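Side-chain contacts in aldehyde dehydrogenase (Listeria monocytogenes, PDB 3K9D), which probably acts as an oxidoreductase on aldehyde or oxo groups, with NAD or NADP as acceptor: residues I232-K237 against H378-E383; E353-A358 against R386-K391; D364-E369 against K391-R396. All coordinates share one frame; numbering follows the deposited sequence. Where two conformers were deposited one is given.

Contact 1 (I232-K237 against H378-E383)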
loop_
_atom_site.group_PDB
_atom_site.type_symbol
_atom_site.label_atom_id
_atom_site.label_comp_id
_atom_site.label_asym_id
_atom_site.label_seq_id
_atom_site.Cartn_x
_atom_site.Cartn_y
_atom_site.Cartn_z
ATOM N N ILE A 232 -21.589 -4.289 33.205
ATOM C CA ILE A 232 -20.686 -5.415 33.503
ATOM C C ILE A 232 -21.206 -6.757 32.965
ATOM O O ILE A 232 -20.477 -7.457 32.267
ATOM C CB ILE A 232 -20.336 -5.554 35.036
ATOM C CG1 ILE A 232 -19.957 -4.210 35.666
ATOM C CG2 ILE A 232 -19.237 -6.593 35.260
ATOM C CD1 ILE A 232 -18.712 -3.602 35.105
ATOM N N PRO A 233 -22.475 -7.137 33.306
ATOM C CA PRO A 233 -22.902 -8.432 32.763
ATOM C C PRO A 233 -22.767 -8.561 31.233
ATOM O O PRO A 233 -22.364 -9.613 30.744
ATOM C CB PRO A 233 -24.385 -8.519 33.185
ATOM C CG PRO A 233 -24.437 -7.737 34.460
ATOM C CD PRO A 233 -23.539 -6.553 34.157
ATOM N N ARG A 234 -23.084 -7.503 30.489
ATOM C CA ARG A 234 -22.893 -7.530 29.034
ATOM C C ARG A 234 -21.416 -7.437 28.614
ATOM O O ARG A 234 -21.022 -8.095 27.660
ATOM C CB ARG A 234 -23.706 -6.431 28.336
ATOM C CG ARG A 234 -23.802 -6.624 26.817
ATOM C CD ARG A 234 -24.816 -5.671 26.221
ATOM N NE ARG A 234 -24.474 -4.297 26.576
ATOM C CZ ARG A 234 -23.931 -3.415 25.746
ATOM N NH1 ARG A 234 -23.691 -3.741 24.478
ATOM N NH2 ARG A 234 -23.654 -2.195 26.188
ATOM N N ALA A 235 -20.609 -6.635 29.322
ATOM C CA ALA A 235 -19.172 -6.549 29.022
ATOM C C ALA A 235 -18.509 -7.906 29.212
ATOM O O ALA A 235 -17.736 -8.331 28.365
ATOM C CB ALA A 235 -18.465 -5.480 29.868
ATOM N N VAL A 236 -18.848 -8.589 30.305
ATOM C CA VAL A 236 -18.371 -9.935 30.560
ATOM C C VAL A 236 -18.831 -10.925 29.480
ATOM O O VAL A 236 -18.024 -11.702 28.986
ATOM C CB VAL A 236 -18.737 -10.420 32.001
ATOM C CG1 VAL A 236 -18.343 -11.859 32.201
ATOM C CG2 VAL A 236 -18.032 -9.548 33.054
ATOM N N LYS A 237 -20.113 -10.873 29.104
ATOM C CA LYS A 237 -20.686 -11.775 28.082
ATOM C C LYS A 237 -19.989 -11.586 26.734
ATOM O O LYS A 237 -19.659 -12.555 26.068
ATOM C CB LYS A 237 -22.192 -11.526 27.935
ATOM C CG LYS A 237 -22.909 -12.363 26.890
ATOM C CD LYS A 237 -24.265 -11.751 26.558
ATOM C CE LYS A 237 -24.946 -12.506 25.420
ATOM N NZ LYS A 237 -24.278 -12.271 24.092
ATOM N N HIS A 378 -15.340 -1.088 26.908
ATOM C CA HIS A 378 -16.726 -1.141 27.324
ATOM C C HIS A 378 -16.947 0.047 28.205
ATOM O O HIS A 378 -16.287 0.205 29.235
ATOM C CB HIS A 378 -17.039 -2.457 28.050
ATOM C CG HIS A 378 -16.765 -3.672 27.221
ATOM N ND1 HIS A 378 -17.729 -4.288 26.452
ATOM C CD2 HIS A 378 -15.628 -4.385 27.039
ATOM C CE1 HIS A 378 -17.197 -5.325 25.832
ATOM N NE2 HIS A 378 -15.918 -5.395 26.158
ATOM N N SER A 379 -17.869 0.895 27.778
ATOM C CA SER A 379 -18.064 2.187 28.397
ATOM C C SER A 379 -19.351 2.774 27.881
ATOM O O SER A 379 -19.721 2.538 26.731
ATOM C CB SER A 379 -16.925 3.148 28.021
ATOM O OG SER A 379 -17.057 4.357 28.729
ATOM N N GLU A 380 -20.017 3.545 28.735
ATOM C CA GLU A 380 -21.127 4.386 28.293
ATOM C C GLU A 380 -20.733 5.870 28.290
ATOM O O GLU A 380 -21.582 6.770 28.192
ATOM C CB GLU A 380 -22.376 4.142 29.150
ATOM C CG GLU A 380 -22.887 2.686 29.108
ATOM C CD GLU A 380 -23.410 2.277 27.740
ATOM O OE1 GLU A 380 -23.958 3.143 27.028
ATOM O OE2 GLU A 380 -23.275 1.091 27.370
ATOM N N ASP A 381 -19.434 6.122 28.384
ATOM C CA ASP A 381 -18.930 7.484 28.424
ATOM C C ASP A 381 -18.300 7.843 27.087
ATOM O O ASP A 381 -17.164 7.457 26.796
ATOM C CB ASP A 381 -17.921 7.649 29.567
ATOM C CG ASP A 381 -17.561 9.106 29.835
ATOM O OD1 ASP A 381 -17.207 9.831 28.887
ATOM O OD2 ASP A 381 -17.591 9.528 31.003
ATOM N N LYS A 382 -19.038 8.618 26.301
ATOM C CA LYS A 382 -18.630 8.972 24.946
ATOM C C LYS A 382 -17.392 9.871 24.898
ATOM O O LYS A 382 -16.667 9.866 23.910
ATOM C CB LYS A 382 -19.803 9.541 24.134
ATOM C CG LYS A 382 -20.184 10.995 24.373
ATOM C CD LYS A 382 -20.836 11.561 23.097
ATOM C CE LYS A 382 -22.030 12.474 23.384
ATOM N NZ LYS A 382 -21.646 13.849 23.819
ATOM N N GLU A 383 -17.138 10.600 25.980
ATOM C CA GLU A 383 -15.949 11.442 26.070
ATOM C C GLU A 383 -14.689 10.617 26.272
ATOM O O GLU A 383 -13.679 10.881 25.622
ATOM C CB GLU A 383 -16.107 12.498 27.160
ATOM C CG GLU A 383 -17.328 13.372 26.929
ATOM C CD GLU A 383 -17.199 14.753 27.527
ATOM O OE1 GLU A 383 -16.384 14.939 28.462
ATOM O OE2 GLU A 383 -17.930 15.655 27.057
#
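The methyl group of A235 packs over one face of the H378 imidazole. The CB atom of A235 stands 3.9 Å from the ring centroid and 25° off the ring normal, a CH-pi contact. It is displaced toward the CG–ND1 side, 3.6 Å from H378 CG and 3.7 Å from H378 ND1. CG of H378 sits beside its own backbone N and anti to the carbonyl carbon, a setting that presents the ring to the helix. H378 ends strand 374-378 of the parallel sheet in this aldehyde dehydrogenase-like alpha/beta fold, and A235 belongs to helix 232-243, which follows the adjacent strand 223-226. Two residues beyond H378 a salt bridge is added: R234 NH2 lies 3.5 Å from E380 OE2. The oxygen arrives at the edge of the guanidinium, in its plane, whereas the planes of the two groups are 51° apart. R234 reaches it through a bend at chi3 (56°), and E380 through one at chi2. The backbone around E380 is shaped by an ST turn, in which S379 OG accepts from D381 N at 3.0 Å; S379 OG also hydrogen-bonds to E227 and S229.

Contact 2 (E353-A358 against R386-K391)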
loop_
_atom_site.group_PDB
_atom_site.type_symbol
_atom_site.label_atom_id
_atom_site.label_comp_id
_atom_site.label_asym_id
_atom_site.label_seq_id
_atom_site.Cartn_x
_atom_site.Cartn_y
_atom_site.Cartn_z
ATOM N N GLU A 353 -6.103 2.666 38.372
ATOM C CA GLU A 353 -6.890 3.493 39.291
ATOM C C GLU A 353 -7.915 4.340 38.546
ATOM O O GLU A 353 -9.045 4.488 39.000
ATOM C CB GLU A 353 -6.023 4.389 40.195
ATOM C CG GLU A 353 -4.850 3.724 40.920
ATOM C CD GLU A 353 -5.207 2.410 41.585
ATOM O OE1 GLU A 353 -6.181 2.376 42.369
ATOM O OE2 GLU A 353 -4.496 1.411 41.323
ATOM N N THR A 354 -7.504 4.887 37.399
ATOM C CA THR A 354 -8.308 5.825 36.611
ATOM C C THR A 354 -8.399 5.356 35.151
ATOM O O THR A 354 -7.696 4.434 34.748
ATOM C CB THR A 354 -7.672 7.245 36.633
ATOM O OG1 THR A 354 -6.351 7.173 36.070
ATOM C CG2 THR A 354 -7.579 7.800 38.076
ATOM N N TRP A 355 -9.247 5.995 34.352
ATOM C CA TRP A 355 -9.235 5.734 32.901
ATOM C C TRP A 355 -7.941 6.209 32.229
ATOM O O TRP A 355 -7.519 5.639 31.234
ATOM C CB TRP A 355 -10.451 6.316 32.175
ATOM C CG TRP A 355 -10.512 7.830 32.032
ATOM C CD1 TRP A 355 -11.182 8.699 32.842
ATOM C CD2 TRP A 355 -9.945 8.630 30.972
ATOM N NE1 TRP A 355 -11.054 9.991 32.372
ATOM C CE2 TRP A 355 -10.292 9.978 31.234
ATOM C CE3 TRP A 355 -9.164 8.341 29.846
ATOM C CZ2 TRP A 355 -9.888 11.030 30.406
ATOM C CZ3 TRP A 355 -8.755 9.395 29.025
ATOM C CH2 TRP A 355 -9.113 10.717 29.316
ATOM N N GLN A 356 -7.340 7.255 32.791
ATOM C CA GLN A 356 -6.092 7.810 32.293
ATOM C C GLN A 356 -4.987 6.757 32.458
ATOM O O GLN A 356 -4.222 6.510 31.521
ATOM C CB GLN A 356 -5.757 9.121 33.016
ATOM C CG GLN A 356 -6.699 10.309 32.710
ATOM C CD GLN A 356 -7.834 10.487 33.724
ATOM O OE1 GLN A 356 -8.278 9.535 34.364
ATOM N NE2 GLN A 356 -8.312 11.715 33.861
ATOM N N GLU A 357 -4.963 6.087 33.610
ATOM C CA GLU A 357 -3.972 5.036 33.884
ATOM C C GLU A 357 -4.217 3.813 33.010
ATOM O O GLU A 357 -3.280 3.189 32.534
ATOM C CB GLU A 357 -3.959 4.649 35.365
ATOM C CG GLU A 357 -2.669 3.910 35.761
ATOM C CD GLU A 357 -2.730 3.243 37.124
ATOM O OE1 GLU A 357 -1.781 2.510 37.459
ATOM O OE2 GLU A 357 -3.709 3.446 37.859
ATOM N N ALA A 358 -5.492 3.517 32.776
ATOM C CA ALA A 358 -5.917 2.422 31.929
ATOM C C ALA A 358 -5.458 2.624 30.472
ATOM O O ALA A 358 -4.983 1.683 29.821
ATOM C CB ALA A 358 -7.398 2.293 32.000
ATOM N N ARG A 386 -13.965 8.725 23.038
ATOM C CA ARG A 386 -13.305 9.647 22.096
ATOM C C ARG A 386 -11.801 9.853 22.388
ATOM O O ARG A 386 -11.004 9.969 21.460
ATOM C CB ARG A 386 -14.041 10.986 22.059
ATOM C CG ARG A 386 -13.600 11.904 20.922
ATOM C CD ARG A 386 -14.102 13.319 21.126
ATOM N NE ARG A 386 -13.724 14.180 20.006
ATOM C CZ ARG A 386 -14.381 14.256 18.851
ATOM N NH1 ARG A 386 -15.471 13.513 18.635
ATOM N NH2 ARG A 386 -13.940 15.076 17.906
ATOM N N GLU A 387 -11.421 9.895 23.669
ATOM C CA GLU A 387 -10.009 10.005 24.057
ATOM C C GLU A 387 -9.234 8.756 23.630
ATOM O O GLU A 387 -8.118 8.854 23.127
ATOM C CB GLU A 387 -9.861 10.207 25.572
ATOM C CG GLU A 387 -10.346 11.557 26.095
ATOM C CD GLU A 387 -9.243 12.608 26.179
ATOM O OE1 GLU A 387 -8.490 12.796 25.197
ATOM O OE2 GLU A 387 -9.146 13.266 27.236
ATOM N N PHE A 388 -9.843 7.590 23.838
ATOM C CA PHE A 388 -9.294 6.306 23.388
ATOM C C PHE A 388 -9.193 6.260 21.856
ATOM O O PHE A 388 -8.170 5.821 21.293
ATOM C CB PHE A 388 -10.128 5.132 23.960
ATOM C CG PHE A 388 -9.672 4.686 25.331
ATOM C CD1 PHE A 388 -9.701 5.569 26.414
ATOM C CD2 PHE A 388 -9.190 3.392 25.540
ATOM C CE1 PHE A 388 -9.262 5.180 27.679
ATOM C CE2 PHE A 388 -8.731 2.992 26.816
ATOM C CZ PHE A 388 -8.761 3.898 27.881
ATOM N N ALA A 389 -10.233 6.771 21.197
ATOM C CA ALA A 389 -10.298 6.872 19.730
ATOM C C ALA A 389 -9.137 7.671 19.103
ATOM O O ALA A 389 -8.620 7.324 18.037
ATOM C CB ALA A 389 -11.634 7.477 19.320
ATOM N N LEU A 390 -8.729 8.733 19.776
ATOM C CA LEU A 390 -7.722 9.644 19.245
ATOM C C LEU A 390 -6.286 9.243 19.624
ATOM O O LEU A 390 -5.329 9.776 19.084
ATOM C CB LEU A 390 -8.025 11.066 19.726
ATOM C CG LEU A 390 -9.231 11.807 19.133
ATOM C CD1 LEU A 390 -9.584 13.011 19.987
ATOM C CD2 LEU A 390 -8.934 12.247 17.711
ATOM N N LYS A 391 -6.142 8.295 20.544
ATOM C CA LYS A 391 -4.854 8.073 21.181
ATOM C C LYS A 391 -4.313 6.653 21.182
ATOM O O LYS A 391 -3.095 6.468 21.084
ATOM C CB LYS A 391 -4.868 8.656 22.607
ATOM C CG LYS A 391 -4.655 10.144 22.642
ATOM C CD LYS A 391 -4.543 10.680 24.055
ATOM C CE LYS A 391 -4.166 12.162 24.041
ATOM N NZ LYS A 391 -5.177 13.038 23.367
#
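The indole of W355 meets E387 at its edge, near the ring plane, while Q356 CD rests over one of its faces. The closest approach is 3.3 Å, from W355 CH2 to E387 OE2, with the ring and carboxylate planes 50° apart. A negatively charged oxygen at this edge would be expected to sit well with the slightly positive ring hydrogens. The methylenes of E387 continue the contact, E387 CG lying 3.5 Å from W355 CH2 and E387 CB 3.7 Å from W355 CZ3. The F388 ring receives W355 CE3 at its edge and in its plane, 3.8 Å from F388 CE1, the two side chains running antiparallel alongside each other where they meet. Elsewhere F388 packs against the F225 ring and takes part in a cation-pi contact with K392. The indole gets to its place through a W355 chi1 of 71°, which sets CG between the backbone N and the carbonyl carbon. Just before it, T354 is the N-cap, its OG1 accepting from E357 N at 3.0 Å. The two helices thus brought side by side, 355-368 and 382-391, are the crossover helices of successive beta-alpha-beta units that share strand 374-378 of the parallel sheet.

Contact 3 (D364-E369 against K391-R396)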
loop_
_atom_site.group_PDB
_atom_site.type_symbol
_atom_site.label_atom_id
_atom_site.label_comp_id
_atom_site.label_asym_id
_atom_site.label_seq_id
_atom_site.Cartn_x
_atom_site.Cartn_y
_atom_site.Cartn_z
ATOM N N ASP A 364 1.143 1.029 26.744
ATOM C CA ASP A 364 2.350 0.270 27.158
ATOM C C ASP A 364 2.308 -1.200 26.719
ATOM O O ASP A 364 3.318 -1.750 26.245
ATOM C CB ASP A 364 2.543 0.353 28.685
ATOM C CG ASP A 364 3.992 0.128 29.118
ATOM O OD1 ASP A 364 4.902 0.232 28.271
ATOM O OD2 ASP A 364 4.233 -0.137 30.319
ATOM N N ILE A 365 1.143 -1.820 26.891
ATOM C CA ILE A 365 0.853 -3.166 26.391
ATOM C C ILE A 365 1.054 -3.205 24.890
ATOM O O ILE A 365 1.854 -4.003 24.388
ATOM C CB ILE A 365 -0.618 -3.609 26.705
ATOM C CG1 ILE A 365 -0.792 -3.971 28.183
ATOM C CG2 ILE A 365 -1.032 -4.800 25.866
ATOM C CD1 ILE A 365 -2.252 -4.032 28.599
ATOM N N LEU A 366 0.339 -2.328 24.189
ATOM C CA LEU A 366 0.328 -2.319 22.734
ATOM C C LEU A 366 1.686 -2.013 22.124
ATOM O O LEU A 366 2.084 -2.663 21.163
ATOM C CB LEU A 366 -0.751 -1.370 22.202
ATOM C CG LEU A 366 -2.213 -1.805 22.428
ATOM C CD1 LEU A 366 -3.126 -0.632 22.227
ATOM C CD2 LEU A 366 -2.612 -2.968 21.509
ATOM N N TYR A 367 2.420 -1.063 22.704
ATOM C CA TYR A 367 3.730 -0.698 22.136
ATOM C C TYR A 367 4.766 -1.811 22.234
ATOM O O TYR A 367 5.619 -1.930 21.360
ATOM C CB TYR A 367 4.256 0.626 22.697
ATOM C CG TYR A 367 3.594 1.836 22.082
ATOM C CD1 TYR A 367 3.501 1.973 20.695
ATOM C CD2 TYR A 367 3.062 2.843 22.881
ATOM C CE1 TYR A 367 2.886 3.090 20.124
ATOM C CE2 TYR A 367 2.438 3.952 22.325
ATOM C CZ TYR A 367 2.360 4.075 20.947
ATOM O OH TYR A 367 1.749 5.179 20.400
ATOM N N HIS A 368 4.667 -2.651 23.265
ATOM C CA HIS A 368 5.468 -3.875 23.310
ATOM C C HIS A 368 4.987 -4.947 22.322
ATOM O O HIS A 368 5.794 -5.599 21.680
ATOM C CB HIS A 368 5.511 -4.455 24.712
ATOM C CG HIS A 368 6.349 -3.663 25.666
ATOM N ND1 HIS A 368 5.889 -2.524 26.290
ATOM C CD2 HIS A 368 7.604 -3.864 26.129
ATOM C CE1 HIS A 368 6.832 -2.047 27.082
ATOM N NE2 HIS A 368 7.883 -2.844 27.006
ATOM N N GLU A 369 3.673 -5.134 22.231
ATOM C CA GLU A 369 3.090 -6.147 21.365
ATOM C C GLU A 369 1.622 -5.814 21.081
ATOM O O GLU A 369 0.834 -5.601 22.011
ATOM C CB GLU A 369 3.226 -7.549 21.993
ATOM C CG GLU A 369 2.669 -8.670 21.122
ATOM C CD GLU A 369 3.139 -10.065 21.532
ATOM O OE1 GLU A 369 4.285 -10.212 22.014
ATOM O OE2 GLU A 369 2.361 -11.026 21.347
ATOM N N LYS A 391 -6.142 8.295 20.544
ATOM C CA LYS A 391 -4.854 8.073 21.181
ATOM C C LYS A 391 -4.313 6.653 21.182
ATOM O O LYS A 391 -3.095 6.468 21.084
ATOM C CB LYS A 391 -4.868 8.656 22.607
ATOM C CG LYS A 391 -4.655 10.144 22.642
ATOM C CD LYS A 391 -4.543 10.680 24.055
ATOM C CE LYS A 391 -4.166 12.162 24.041
ATOM N NZ LYS A 391 -5.177 13.038 23.367
ATOM N N LYS A 392 -5.187 5.656 21.306
ATOM C CA LYS A 392 -4.746 4.246 21.374
ATOM C C LYS A 392 -4.152 3.799 20.046
ATOM O O LYS A 392 -4.810 3.922 19.007
ATOM C CB LYS A 392 -5.901 3.306 21.769
ATOM C CG LYS A 392 -6.596 3.598 23.122
ATOM C CD LYS A 392 -5.719 3.332 24.331
ATOM C CE LYS A 392 -5.069 4.606 24.856
ATOM N NZ LYS A 392 -5.984 5.721 25.268
ATOM N N PRO A 393 -2.905 3.270 20.067
ATOM C CA PRO A 393 -2.239 2.956 18.792
ATOM C C PRO A 393 -2.741 1.655 18.150
ATOM O O PRO A 393 -2.031 0.644 18.123
ATOM C CB PRO A 393 -0.759 2.867 19.179
ATOM C CG PRO A 393 -0.775 2.418 20.648
ATOM C CD PRO A 393 -2.072 2.938 21.242
ATOM N N VAL A 394 -3.970 1.687 17.652
ATOM C CA VAL A 394 -4.599 0.533 16.989
ATOM C C VAL A 394 -5.253 0.991 15.700
ATOM O O VAL A 394 -5.418 2.182 15.484
ATOM C CB VAL A 394 -5.675 -0.188 17.877
ATOM C CG1 VAL A 394 -5.040 -0.805 19.125
ATOM C CG2 VAL A 394 -6.829 0.743 18.237
ATOM N N SER A 395 -5.629 0.042 14.853
ATOM C CA SER A 395 -6.351 0.355 13.622
ATOM C C SER A 395 -7.844 0.120 13.746
ATOM O O SER A 395 -8.641 0.673 12.979
ATOM C CB SER A 395 -5.793 -0.451 12.464
ATOM O OG SER A 395 -4.410 -0.167 12.302
ATOM N N ARG A 396 -8.224 -0.711 14.711
ATOM C CA ARG A 396 -9.636 -0.956 14.978
ATOM C C ARG A 396 -9.870 -0.879 16.479
ATOM O O ARG A 396 -9.280 -1.623 17.248
ATOM C CB ARG A 396 -10.126 -2.290 14.353
ATOM C CG ARG A 396 -9.315 -3.521 14.742
ATOM C CD ARG A 396 -9.476 -4.723 13.811
ATOM N NE ARG A 396 -9.206 -4.431 12.408
ATOM C CZ ARG A 396 -8.014 -4.174 11.859
ATOM N NH1 ARG A 396 -6.905 -4.150 12.576
ATOM N NH2 ARG A 396 -7.939 -3.933 10.553
#
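L366 and Y367 both hold CG anti to the carbonyl carbon and beside the backbone N, with chi1 of -69° and -78°, and from these neighbouring positions they send a branched alkyl group and a phenol to the same proline, P393. The pair sits near the C-terminal end of helix 355-368, and the proline in the connection from helix 382-391 to strand 396-399. The contact therefore joins a crossover helix of the parallel alpha/beta sheet to the link that leads into an outermost strand of that sheet within the chain.

P393 lies over one face of the Y367 ring. Its CG is 3.9 Å from the ring centroid and 24° off the ring normal, a CH-pi contact shifted toward the hydroxyl end, where P393 CG comes within 3.6 Å of Y367 CZ. The adjacent P393 CB is 3.6 Å from Y367 OH. On its other flank the proline meets L366, whose CD1 is 3.9 Å from P393 CD. The same methyl continues to V394, with L366 CD1 and V394 CG1 3.6 Å apart, and beneath this apolar group L366 and V394 both touch L375 of strand 374-378.

The local backbone is consistent with this placement of the ring: P393 is the centre of an inverse gamma turn, closed by a bond of 2.7 Å from V394 N to K392 O. Beyond it, V394 O is hydrogen-bonded to R443 of the second subunit, and R396 pairs with a strand of that subunit in a parallel ladder. At the helix end, the H368 imidazole folds back along its own turn: H368 ND1 donates to D364 O at 2.7 Å, the oxygen lying in the imidazole plane.

Overall arrangement
From the N terminus, the chain passes first through 232-237, then 353-358 and 364-369 at the start and end of helix 355-368, and only afterwards through the partners 378-383, 386-391 and 391-396, in the same order. All three contacts therefore cross, and none lies within another. Contact 1 closes a long loop of 140 residues, whereas contacts 2 and 3 close loops of 27 and 21 residues. Contact 1 ties helix 232-243 to the end of strand 374-378; the other two bind helix 355-368 to helix 382-391 and to its exit, with their second segments overlapping in sequence at K391. Centres of contacts 2 and 3 are about 12 Å apart, and all three contacts reach the second subunit.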